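Local coordinates for surface presentation of antigens protein SpaO (Salmonella typhimurium, PDB 4YX1) that serves the type III secretion pathway by which Salmonella presents at its surface the determinants needed to enter mammalian cells, at residues N51-Q56 and E64-L69. Residues are numbered along the deposited sequence; the frame is centred on the assembly and turned at random.
Sequences NGELVQ and EIHEWL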
loop_
_atom_site.group_PDB
_atom_site.type_symbol
_atom_site.label_atom_id
_atom_site.label_comp_id
_atom_site.label_asym_id
_atom_site.label_seq_id
_atom_site.Cartn_x
_atom_site.Cartn_y
_atom_site.Cartn_z
ATOM N N ASN A 51 11.691 2.489 0.272
ATOM C CA ASN A 51 10.577 3.211 0.833
ATOM C C ASN A 51 10.633 4.665 0.453
ATOM O O ASN A 51 11.665 5.184 0.008
ATOM C CB ASN A 51 10.527 3.064 2.349
ATOM C CG ASN A 51 11.785 3.541 3.015
ATOM O OD1 ASN A 51 12.101 4.727 2.982
ATOM N ND2 ASN A 51 12.515 2.619 3.639
ATOM N N GLY A 52 9.504 5.317 0.614
ATOM C CA GLY A 52 9.382 6.686 0.206
ATOM C C GLY A 52 8.193 7.348 0.849
ATOM O O GLY A 52 7.608 6.848 1.811
ATOM N N GLU A 53 7.831 8.485 0.285
ATOM C CA GLU A 53 6.843 9.361 0.859
ATOM C C GLU A 53 5.789 9.651 -0.174
ATOM O O GLU A 53 6.107 9.893 -1.329
ATOM C CB GLU A 53 7.527 10.633 1.334
ATOM C CG GLU A 53 6.608 11.707 1.837
ATOM C CD GLU A 53 7.373 12.893 2.377
ATOM O OE1 GLU A 53 8.618 12.856 2.418
ATOM O OE2 GLU A 53 6.729 13.869 2.774
ATOM N N LEU A 54 4.531 9.601 0.238
ATOM C CA LEU A 54 3.443 9.901 -0.670
ATOM C C LEU A 54 3.411 11.399 -1.000
ATOM O O LEU A 54 3.515 12.246 -0.107
ATOM C CB LEU A 54 2.126 9.440 -0.054
ATOM C CG LEU A 54 0.908 9.294 -0.952
ATOM C CD1 LEU A 54 1.153 8.224 -1.985
ATOM C CD2 LEU A 54 -0.279 8.943 -0.089
ATOM N N VAL A 55 3.288 11.708 -2.288
ATOM C CA VAL A 55 3.278 13.090 -2.780
ATOM C C VAL A 55 2.090 13.272 -3.705
ATOM O O VAL A 55 1.773 12.380 -4.485
ATOM C CB VAL A 55 4.581 13.423 -3.545
ATOM C CG1 VAL A 55 4.498 14.779 -4.252
ATOM C CG2 VAL A 55 5.776 13.364 -2.606
ATOM N N GLN A 56 1.413 14.409 -3.612
ATOM C CA GLN A 56 0.408 14.738 -4.615
ATOM C C GLN A 56 1.084 15.459 -5.761
ATOM O O GLN A 56 1.618 16.555 -5.585
ATOM C CB GLN A 56 -0.703 15.613 -4.040
ATOM C CG GLN A 56 -1.664 16.114 -5.114
ATOM C CD GLN A 56 -2.563 15.028 -5.640
ATOM O OE1 GLN A 56 -3.456 14.550 -4.937
ATOM N NE2 GLN A 56 -2.331 14.622 -6.877
ATOM N N GLU A 64 7.828 9.660 -3.564
ATOM C CA GLU A 64 9.163 10.225 -3.522
ATOM C C GLU A 64 10.083 9.252 -2.803
ATOM O O GLU A 64 9.906 9.011 -1.617
ATOM C CB GLU A 64 9.129 11.574 -2.804
ATOM C CG GLU A 64 10.500 12.218 -2.659
ATOM C CD GLU A 64 10.487 13.392 -1.706
ATOM O OE1 GLU A 64 9.452 13.610 -1.038
ATOM O OE2 GLU A 64 11.511 14.092 -1.613
ATOM N N ILE A 65 11.053 8.681 -3.507
ATOM C CA ILE A 65 11.900 7.654 -2.895
ATOM C C ILE A 65 12.849 8.275 -1.869
ATOM O O ILE A 65 13.514 9.278 -2.139
ATOM C CB ILE A 65 12.720 6.892 -3.957
ATOM C CG1 ILE A 65 11.802 6.282 -5.022
ATOM C CG2 ILE A 65 13.615 5.820 -3.307
ATOM C CD1 ILE A 65 10.864 5.261 -4.485
ATOM N N HIS A 66 12.910 7.689 -0.684
ATOM C CA HIS A 66 13.888 8.127 0.302
ATOM C C HIS A 66 15.010 7.112 0.475
ATOM O O HIS A 66 16.108 7.472 0.883
ATOM C CB HIS A 66 13.199 8.413 1.635
ATOM C CG HIS A 66 12.431 9.699 1.634
ATOM N ND1 HIS A 66 13.042 10.920 1.450
ATOM C CD2 HIS A 66 11.109 9.954 1.759
ATOM C CE1 HIS A 66 12.128 11.875 1.475
ATOM N NE2 HIS A 66 10.947 11.314 1.661
ATOM N N GLU A 67 14.751 5.853 0.139
ATOM C CA GLU A 67 15.778 4.829 0.228
ATOM C C GLU A 67 15.466 3.670 -0.701
ATOM O O GLU A 67 14.357 3.154 -0.697
ATOM C CB GLU A 67 15.907 4.336 1.672
ATOM C CG GLU A 67 16.962 3.279 1.900
ATOM C CD GLU A 67 17.043 2.873 3.360
ATOM O OE1 GLU A 67 16.114 3.220 4.125
ATOM O OE2 GLU A 67 18.027 2.211 3.745
ATOM N N TRP A 68 16.430 3.295 -1.532
ATOM C CA TRP A 68 16.390 2.014 -2.216
ATOM C C TRP A 68 17.338 1.103 -1.460
ATOM O O TRP A 68 18.466 1.495 -1.163
ATOM C CB TRP A 68 16.821 2.118 -3.684
ATOM C CG TRP A 68 15.836 2.737 -4.636
ATOM C CD1 TRP A 68 16.021 3.864 -5.388
ATOM C CD2 TRP A 68 14.535 2.248 -4.969
ATOM N NE1 TRP A 68 14.913 4.108 -6.158
ATOM C CE2 TRP A 68 13.988 3.126 -5.925
ATOM C CE3 TRP A 68 13.778 1.146 -4.556
ATOM C CZ2 TRP A 68 12.722 2.947 -6.460
ATOM C CZ3 TRP A 68 12.524 0.970 -5.091
ATOM C CH2 TRP A 68 12.002 1.863 -6.030
ATOM N N LEU A 69 16.888 -0.101 -1.137
ATOM C CA LEU A 69 17.711 -1.027 -0.367
ATOM C C LEU A 69 18.674 -1.801 -1.261
ATOM O O LEU A 69 18.589 -1.730 -2.488
ATOM C CB LEU A 69 16.826 -1.991 0.419
ATOM C CG LEU A 69 15.904 -1.323 1.440
ATOM C CD1 LEU A 69 15.025 -2.362 2.109
ATOM C CD2 LEU A 69 16.704 -0.549 2.474
#
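Asn-51 shows how a classic beta bulge lets one residue face two: Asn-51 O accepts from His-66 N at 2.9 Å, on a lone pair, and Glu-67 N donates to the same Asn-51 O at 3.2 Å, while Asn-51 N donates to Glu-67 O. The chain turns a corner at His-66, at the bulge, where strand 61-65 gives way to strand 67-68, both lying against strand 47-56 in this C-terminal FliN-like domain. With CG set between the backbone N and the carbonyl carbon (chi1 58°), the Asn-51 amide crosses the Glu-67 side chain at an angle, ND2 lying 3.7 Å from Glu-67 OE1 without a hydrogen bond, and the two planes are 86° apart.

Beyond the bulge, Glu-53 and Glu-64 form a hydrogen-bonded antiparallel pair, Glu-64 N reaching Glu-53 O at 2.8 Å. Their extended side chains run alongside each other, bringing the two OE1 atoms within 3.6 Å. Glu-53 OE1 also accepts, on its anti lone pair, a hydrogen bond from His-66 NE2, 2.9 Å away and nearly in the imidazole plane. Glu-64 itself pairs with a strand of the second subunit, continuing the sheet across the dimer. Two neighbouring carboxylates would be expected to favour a protonated, positively charged His-66, easing their mutual repulsion.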